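Local coordinates for protein aromatic amino acid beta-eliminating lyase/threonine aldolase (Exiguobacterium sibiricum, PDB 3LWS) that belongs to the beta-eliminating lyase family of pyridoxal-phosphate proteins with the aminotransferase-type fold, and carries covalently bound pyridoxal phosphate, at residues R22-G25 / V26-A30; M125-D128 / E129-L133; D248-Y251 / E252-K255. All coordinates share one frame; numbering follows the deposited sequence.

Contact 1 of 3, residues R22-G25 / V26-A30; sequences RNVG and VLKTA
Thr29 folds its hydroxyl back onto Gly25 in the first turn of helix 24-31. The carbonyl oxygen Gly25 O is gripped twice by the same residue: the amide Thr29 N reaches it at 2.7 Å, and the hydroxyl Thr29 OG1 donates to it at 2.9 Å. The two donors come from opposite faces of the carbonyl plane, the amide tilted from that plane and the hydroxyl further above it. Thr29 OG1 lies anti to its own carbonyl carbon (chi1 -61°), a rotation that turns the hydroxyl back along the helix onto the preceding turn. One step earlier, Lys28 N bonds to Val24 O at 3.0 Å. Outside this bond the lysine chain runs past the valine, with Lys28 CD 3.9 Å from Val24 CG1. The turn opens with Val26 N donating to Asn23 O at 3.1 Å, while Val26 CG2 rests 3.6 Å from Asn23 O. Beyond the segments, Lys28 NZ bonds to the backbone oxygens of Phe31 and Val34 of the second subunit, and Val24 packs on that Phe31, so this end of helix 24-31 forms part of the dimer interface. Within its own chain, the helix sets Thr29 and Ala30 against helix 241-254, while Val26 and Leu27 meet Ile211 in a loop.

Contact 2 of 3, residues M125-D128 / E129-L133; sequences MTLD and EIKAL
A capping box formed by Thr126 and Glu129 starts helix 127-131, a worked example of reciprocal bonding between side chain and backbone at a helix N-terminus. Thr126 occupies the N-cap, and its hydroxyl Thr126 OG1 accepts from the amide Glu129 N at 3.0 Å. In return, the carboxylate oxygen Glu129 OE1 accepts from Thr126 N at 2.9 Å, on its anti side and 20° out of the carboxylate plane. The threonine hydroxyl can face the helix amide because OG1 sits between its backbone N and carbonyl carbon (chi1 67°). Each residue thus satisfies the other's backbone amide, neither of which has a carbonyl partner from a preceding helical turn. The second carboxylate oxygen, Glu129 OE2, forms a salt bridge with Arg123, so that both oxygens are engaged and the rotation of the carboxylate is probably restrained; the arginine would probably also stabilise its negative charge.

Behind the cap, the selenomethionine at position 125 lays its selenium against Ile130, with Met125 SE 3.6 Å from Ile130 CG1 and 3.7 Å from Ile130 CD1. On another side of the turn the extended Lys131 chain passes across Leu127, bringing Lys131 CE to 3.9 Å from Leu127 CG. A water joins Asp128 to Lys131: it donates to Asp128 OD1 and accepts from Lys131 NZ at 2.8 Å, bridging opposite charges that do not meet directly. Among its neighbours, this short surface helix lies over helix 155-167, with Leu127 and Ile130 on Ile161 and Lys131 on Tyr164, while Met125 and Ile130 reach Leu139 of strand 138-142 in the mixed sheet.

Contact 3 of 3, residues D248-Y251 / E252-K255; sequences DYYY and ELRK
Tyr251 and Lys255 pack in a CH-pi contact near the C-terminal end of helix 241-254, where side chains four residues apart come together. Lys255 CB stands over one face of the tyrosine ring, 4.1 Å from the centroid and 16° off the ring normal, and the aliphatic chain continues across the ring so that Lys255 CD lies 3.6 Å from Tyr251 CE2. The lysine is set with CG between its backbone N and carbonyl carbon (chi1 60°), which carries its chain along the ring. Glu252 takes the edge of the same ring: its OE2 lies near the ring plane, 3.5 Å from Tyr251 CD2, and the carboxylate is turned steeply against the ring. That oxygen also faces Asp248 OD1, but both carboxylates form salt bridges with Lys55, whose positive charge probably offsets their mutual repulsion. Phe56 adds an edge-to-face ring contact to Tyr251.

Round the helix, Tyr250 and Arg254 lie side by side and point the same way, their ring and guanidinium planes only 10° apart. Leu253 shares this group, with its CD2 3.8 Å from Tyr250 CD1 and over one face of the guanidinium. The arginine is held by a salt bridge from NE to Asp335 and a hydrogen bond from NH1 to the backbone oxygen of Leu208, which settle how its flat end is turned. This second group closes at the nearest approach of guanidinium and ring, where Arg254 NH1 stands 3.3 Å from Tyr250 CD1.

In the fold
Along the chain the three contacts come in series, each centred on one helix: 24-31, then 127-131, then 241-254. Contacts 1 and 3 are neighbours on the same side of the chain's centre, with centres about 14 Å apart. Their helices touch directly, through a probable hydrogen bond between Val26 O and Tyr250 OH at 2.5 Å and through Ala30 packed on the Tyr249 ring. Contact 2 stands across the chain's centre, its own centre about 44 Å from contact 1 and 36 Å from contact 3, beside the mixed seven-stranded sheet. The first helix thus links helix 241-254 to the dimer interface, whereas contact 2 forms the start and body of a peripheral helix whose residues here are untouched by the second subunit.

Contact 1 of 3, residues R22-G25 / V26-A30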
loop_
_atom_site.group_PDB
_atom_site.type_symbol
_atom_site.label_atom_id
_atom_site.label_comp_id
_atom_site.label_asym_id
_atom_site.label_seq_id
_atom_site.Cartn_x
_atom_site.Cartn_y
_atom_site.Cartn_z
ATOM N N ARG A 22 16.117 -0.614 10.921
ATOM C CA ARG A 22 14.820 -0.790 10.285
ATOM C C ARG A 22 14.770 -2.220 9.767
ATOM O O ARG A 22 15.164 -2.506 8.629
ATOM C CB ARG A 22 14.669 0.230 9.131
ATOM C CG ARG A 22 13.352 0.159 8.381
ATOM C CD ARG A 22 13.240 1.172 7.239
ATOM N NE ARG A 22 13.589 2.508 7.693
ATOM C CZ ARG A 22 12.815 3.295 8.427
ATOM N NH1 ARG A 22 11.597 2.912 8.813
ATOM N NH2 ARG A 22 13.272 4.491 8.779
ATOM N N ASN A 23 14.308 -3.133 10.610
ATOM C CA ASN A 23 14.266 -4.553 10.217
ATOM C C ASN A 23 12.944 -5.272 10.471
ATOM O O ASN A 23 11.994 -4.678 10.975
ATOM C CB ASN A 23 15.453 -5.299 10.856
ATOM C CG ASN A 23 15.520 -5.135 12.341
ATOM O OD1 ASN A 23 14.497 -4.984 13.043
ATOM N ND2 ASN A 23 16.729 -5.209 12.852
ATOM N N VAL A 24 12.901 -6.554 10.090
ATOM C CA VAL A 24 11.738 -7.413 10.204
ATOM C C VAL A 24 11.280 -7.536 11.648
ATOM O O VAL A 24 10.085 -7.655 11.892
ATOM C CB VAL A 24 12.047 -8.846 9.588
ATOM C CG1 VAL A 24 11.074 -9.888 10.072
ATOM C CG2 VAL A 24 12.032 -8.787 8.040
ATOM N N GLY A 25 12.233 -7.489 12.594
ATOM C CA GLY A 25 11.917 -7.474 14.022
ATOM C C GLY A 25 10.926 -6.399 14.460
ATOM O O GLY A 25 10.159 -6.618 15.401
ATOM N N VAL A 26 10.961 -5.231 13.807
ATOM C CA VAL A 26 9.980 -4.151 14.093
ATOM C C VAL A 26 8.536 -4.675 13.936
ATOM O O VAL A 26 7.694 -4.440 14.781
ATOM C CB VAL A 26 10.236 -2.902 13.210
ATOM C CG1 VAL A 26 9.101 -1.859 13.343
ATOM C CG2 VAL A 26 11.603 -2.247 13.562
ATOM N N LEU A 27 8.270 -5.424 12.865
ATOM C CA LEU A 27 6.925 -6.022 12.657
ATOM C C LEU A 27 6.735 -7.168 13.629
ATOM O O LEU A 27 5.764 -7.168 14.355
ATOM C CB LEU A 27 6.683 -6.483 11.206
ATOM C CG LEU A 27 5.281 -6.978 10.757
ATOM C CD1 LEU A 27 4.195 -5.905 10.772
ATOM C CD2 LEU A 27 5.372 -7.567 9.349
ATOM N N LYS A 28 7.709 -8.088 13.727
ATOM C CA LYS A 28 7.543 -9.221 14.641
ATOM C C LYS A 28 7.285 -8.771 16.075
ATOM O O LYS A 28 6.409 -9.299 16.721
ATOM C CB LYS A 28 8.674 -10.243 14.536
ATOM C CG LYS A 28 8.695 -10.956 13.171
ATOM C CD LYS A 28 9.749 -12.039 13.072
ATOM C CE LYS A 28 9.466 -13.210 13.973
ATOM N NZ LYS A 28 10.152 -14.437 13.565
ATOM N N THR A 29 7.972 -7.749 16.535
ATOM C CA THR A 29 7.723 -7.252 17.866
ATOM C C THR A 29 6.283 -6.731 18.027
ATOM O O THR A 29 5.643 -7.038 19.017
ATOM C CB THR A 29 8.680 -6.169 18.279
ATOM O OG1 THR A 29 10.006 -6.686 18.268
ATOM C CG2 THR A 29 8.339 -5.673 19.694
ATOM N N ALA A 30 5.785 -5.949 17.071
ATOM C CA ALA A 30 4.389 -5.440 17.150
ATOM C C ALA A 30 3.343 -6.579 17.218
ATOM O O ALA A 30 2.273 -6.452 17.806
ATOM C CB ALA A 30 4.093 -4.518 15.925
#

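Contact 2 of 3, residues M125-D128 / E129-L133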
loop_
_atom_site.group_PDB
_atom_site.type_symbol
_atom_site.label_atom_id
_atom_site.label_comp_id
_atom_site.label_asym_id
_atom_site.label_seq_id
_atom_site.Cartn_x
_atom_site.Cartn_y
_atom_site.Cartn_z
HETATM N N MSE A 125 7.246 30.540 5.222
HETATM C CA MSE A 125 6.375 31.541 4.601
HETATM C C MSE A 125 5.894 32.498 5.711
HETATM O O MSE A 125 5.763 32.105 6.864
HETATM C CB MSE A 125 5.177 30.849 3.942
HETATM C CG MSE A 125 4.174 30.269 4.962
HETATM SE SE MSE A 125 2.634 29.417 4.133
HETATM C CE MSE A 125 3.553 27.783 3.665
ATOM N N THR A 126 5.644 33.744 5.362
ATOM C CA THR A 126 5.241 34.751 6.332
ATOM C C THR A 126 3.723 34.889 6.292
ATOM O O THR A 126 3.100 34.504 5.314
ATOM C CB THR A 126 5.887 36.098 6.005
ATOM O OG1 THR A 126 5.340 36.595 4.774
ATOM C CG2 THR A 126 7.387 35.978 5.889
ATOM N N LEU A 127 3.129 35.421 7.355
ATOM C CA LEU A 127 1.694 35.698 7.369
ATOM C C LEU A 127 1.287 36.676 6.259
ATOM O O LEU A 127 0.232 36.488 5.633
ATOM C CB LEU A 127 1.258 36.233 8.731
ATOM C CG LEU A 127 -0.205 36.624 8.924
ATOM C CD1 LEU A 127 -1.160 35.538 8.606
ATOM C CD2 LEU A 127 -0.416 37.045 10.356
ATOM N N ASP A 128 2.119 37.686 5.980
ATOM C CA ASP A 128 1.856 38.581 4.851
ATOM C C ASP A 128 1.785 37.850 3.521
ATOM O O ASP A 128 0.934 38.182 2.675
ATOM C CB ASP A 128 2.896 39.683 4.736
ATOM C CG ASP A 128 2.753 40.738 5.824
ATOM O OD1 ASP A 128 1.649 40.909 6.367
ATOM O OD2 ASP A 128 3.764 41.384 6.132
ATOM N N GLU A 129 2.682 36.892 3.313
ATOM C CA GLU A 129 2.654 36.085 2.078
ATOM C C GLU A 129 1.383 35.248 1.930
ATOM O O GLU A 129 0.889 35.103 0.839
ATOM C CB GLU A 129 3.885 35.203 1.983
ATOM C CG GLU A 129 5.107 35.993 1.549
ATOM C CD GLU A 129 6.394 35.268 1.786
ATOM O OE1 GLU A 129 6.472 34.427 2.703
ATOM O OE2 GLU A 129 7.361 35.558 1.072
ATOM N N ILE A 130 0.858 34.717 3.033
ATOM C CA ILE A 130 -0.425 34.005 3.028
ATOM C C ILE A 130 -1.572 34.983 2.703
ATOM O O ILE A 130 -2.402 34.699 1.878
ATOM C CB ILE A 130 -0.680 33.327 4.404
ATOM C CG1 ILE A 130 0.306 32.152 4.632
ATOM C CG2 ILE A 130 -2.115 32.848 4.549
ATOM C CD1 ILE A 130 0.296 31.640 6.029
ATOM N N LYS A 131 -1.614 36.137 3.365
ATOM C CA LYS A 131 -2.642 37.151 3.082
ATOM C C LYS A 131 -2.589 37.657 1.636
ATOM O O LYS A 131 -3.591 38.145 1.139
ATOM C CB LYS A 131 -2.535 38.340 4.038
ATOM C CG LYS A 131 -2.903 38.044 5.493
ATOM C CD LYS A 131 -2.477 39.169 6.431
ATOM C CE LYS A 131 -3.049 38.993 7.819
ATOM N NZ LYS A 131 -2.466 39.932 8.826
ATOM N N ALA A 132 -1.429 37.573 0.979
ATOM C CA ALA A 132 -1.301 37.986 -0.421
ATOM C C ALA A 132 -1.767 36.918 -1.397
ATOM O O ALA A 132 -1.856 37.191 -2.584
ATOM C CB ALA A 132 0.168 38.429 -0.742
ATOM N N LEU A 133 -2.058 35.704 -0.920
ATOM C CA LEU A 133 -2.569 34.651 -1.822
ATOM C C LEU A 133 -3.900 35.059 -2.431
ATOM O O LEU A 133 -4.681 35.689 -1.749
ATOM C CB LEU A 133 -2.732 33.300 -1.121
ATOM C CG LEU A 133 -1.424 32.563 -0.728
ATOM C CD1 LEU A 133 -1.763 31.294 0.042
ATOM C CD2 LEU A 133 -0.534 32.244 -1.939
HETATM O O HOH W 1 0.329 40.130 8.516
#

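Contact 3 of 3, residues D248-Y251 / E252-K255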
loop_
_atom_site.group_PDB
_atom_site.type_symbol
_atom_site.label_atom_id
_atom_site.label_comp_id
_atom_site.label_asym_id
_atom_site.label_seq_id
_atom_site.Cartn_x
_atom_site.Cartn_y
_atom_site.Cartn_z
ATOM N N ASP A 248 -0.423 1.134 15.559
ATOM C CA ASP A 248 -1.015 1.310 16.882
ATOM C C ASP A 248 -0.069 0.916 18.013
ATOM O O ASP A 248 0.011 1.631 19.002
ATOM C CB ASP A 248 -2.304 0.474 17.001
ATOM C CG ASP A 248 -3.338 1.111 17.918
ATOM O OD1 ASP A 248 -3.179 2.271 18.315
ATOM O OD2 ASP A 248 -4.324 0.456 18.204
ATOM N N TYR A 249 0.630 -0.213 17.855
ATOM C CA TYR A 249 1.646 -0.653 18.817
ATOM C C TYR A 249 2.741 0.371 19.041
ATOM O O TYR A 249 3.113 0.610 20.198
ATOM C CB TYR A 249 2.318 -1.963 18.384
ATOM C CG TYR A 249 3.396 -2.460 19.334
ATOM C CD1 TYR A 249 3.108 -3.389 20.324
ATOM C CD2 TYR A 249 4.715 -2.034 19.220
ATOM C CE1 TYR A 249 4.092 -3.827 21.218
ATOM C CE2 TYR A 249 5.714 -2.492 20.118
ATOM C CZ TYR A 249 5.374 -3.391 21.099
ATOM O OH TYR A 249 6.333 -3.855 21.955
ATOM N N TYR A 250 3.312 0.932 17.957
ATOM C CA TYR A 250 4.408 1.924 18.147
ATOM C C TYR A 250 3.859 3.243 18.640
ATOM O O TYR A 250 4.539 3.971 19.360
ATOM C CB TYR A 250 5.316 2.020 16.911
ATOM C CG TYR A 250 6.104 0.738 16.799
ATOM C CD1 TYR A 250 7.114 0.441 17.709
ATOM C CD2 TYR A 250 5.811 -0.210 15.834
ATOM C CE1 TYR A 250 7.794 -0.735 17.652
ATOM C CE2 TYR A 250 6.497 -1.391 15.771
ATOM C CZ TYR A 250 7.466 -1.657 16.684
ATOM O OH TYR A 250 8.169 -2.829 16.609
ATOM N N TYR A 251 2.607 3.535 18.289
ATOM C CA TYR A 251 1.922 4.682 18.869
ATOM C C TYR A 251 1.807 4.511 20.392
ATOM O O TYR A 251 2.247 5.380 21.147
ATOM C CB TYR A 251 0.541 4.930 18.233
ATOM C CG TYR A 251 -0.208 6.036 18.921
ATOM C CD1 TYR A 251 0.060 7.371 18.628
ATOM C CD2 TYR A 251 -1.142 5.756 19.924
ATOM C CE1 TYR A 251 -0.606 8.402 19.279
ATOM C CE2 TYR A 251 -1.817 6.796 20.584
ATOM C CZ TYR A 251 -1.541 8.105 20.265
ATOM O OH TYR A 251 -2.194 9.133 20.894
ATOM N N GLU A 252 1.244 3.395 20.845
ATOM C CA GLU A 252 1.104 3.200 22.282
ATOM C C GLU A 252 2.471 3.199 22.956
ATOM O O GLU A 252 2.630 3.851 24.003
ATOM C CB GLU A 252 0.300 1.931 22.604
ATOM C CG GLU A 252 -1.143 2.065 22.230
ATOM C CD GLU A 252 -1.854 3.191 22.972
ATOM O OE1 GLU A 252 -1.536 3.418 24.163
ATOM O OE2 GLU A 252 -2.709 3.856 22.365
ATOM N N LEU A 253 3.474 2.600 22.301
ATOM C CA LEU A 253 4.842 2.556 22.844
ATOM C C LEU A 253 5.508 3.925 22.996
ATOM O O LEU A 253 6.176 4.175 23.993
ATOM C CB LEU A 253 5.740 1.668 21.989
ATOM C CG LEU A 253 7.178 1.366 22.481
ATOM C CD1 LEU A 253 7.168 0.336 23.645
ATOM C CD2 LEU A 253 8.054 0.863 21.328
ATOM N N ARG A 254 5.321 4.818 22.035
ATOM C CA ARG A 254 6.154 6.012 21.989
ATOM C C ARG A 254 5.426 7.342 22.153
ATOM O O ARG A 254 6.078 8.378 22.169
ATOM C CB ARG A 254 6.979 6.007 20.703
ATOM C CG ARG A 254 8.017 4.892 20.644
ATOM C CD ARG A 254 8.964 5.024 19.468
ATOM N NE ARG A 254 9.954 3.938 19.467
ATOM C CZ ARG A 254 10.045 2.958 18.552
ATOM N NH1 ARG A 254 9.239 2.907 17.500
ATOM N NH2 ARG A 254 10.986 2.018 18.682
ATOM N N LYS A 255 4.100 7.319 22.321
ATOM C CA LYS A 255 3.313 8.554 22.378
ATOM C C LYS A 255 3.768 9.532 23.469
ATOM O O LYS A 255 3.641 10.755 23.297
ATOM C CB LYS A 255 1.810 8.259 22.493
ATOM C CG LYS A 255 1.391 7.459 23.716
ATOM C CD LYS A 255 -0.115 7.265 23.736
ATOM C CE LYS A 255 -0.569 6.410 24.878
ATOM N NZ LYS A 255 -0.008 6.815 26.174
#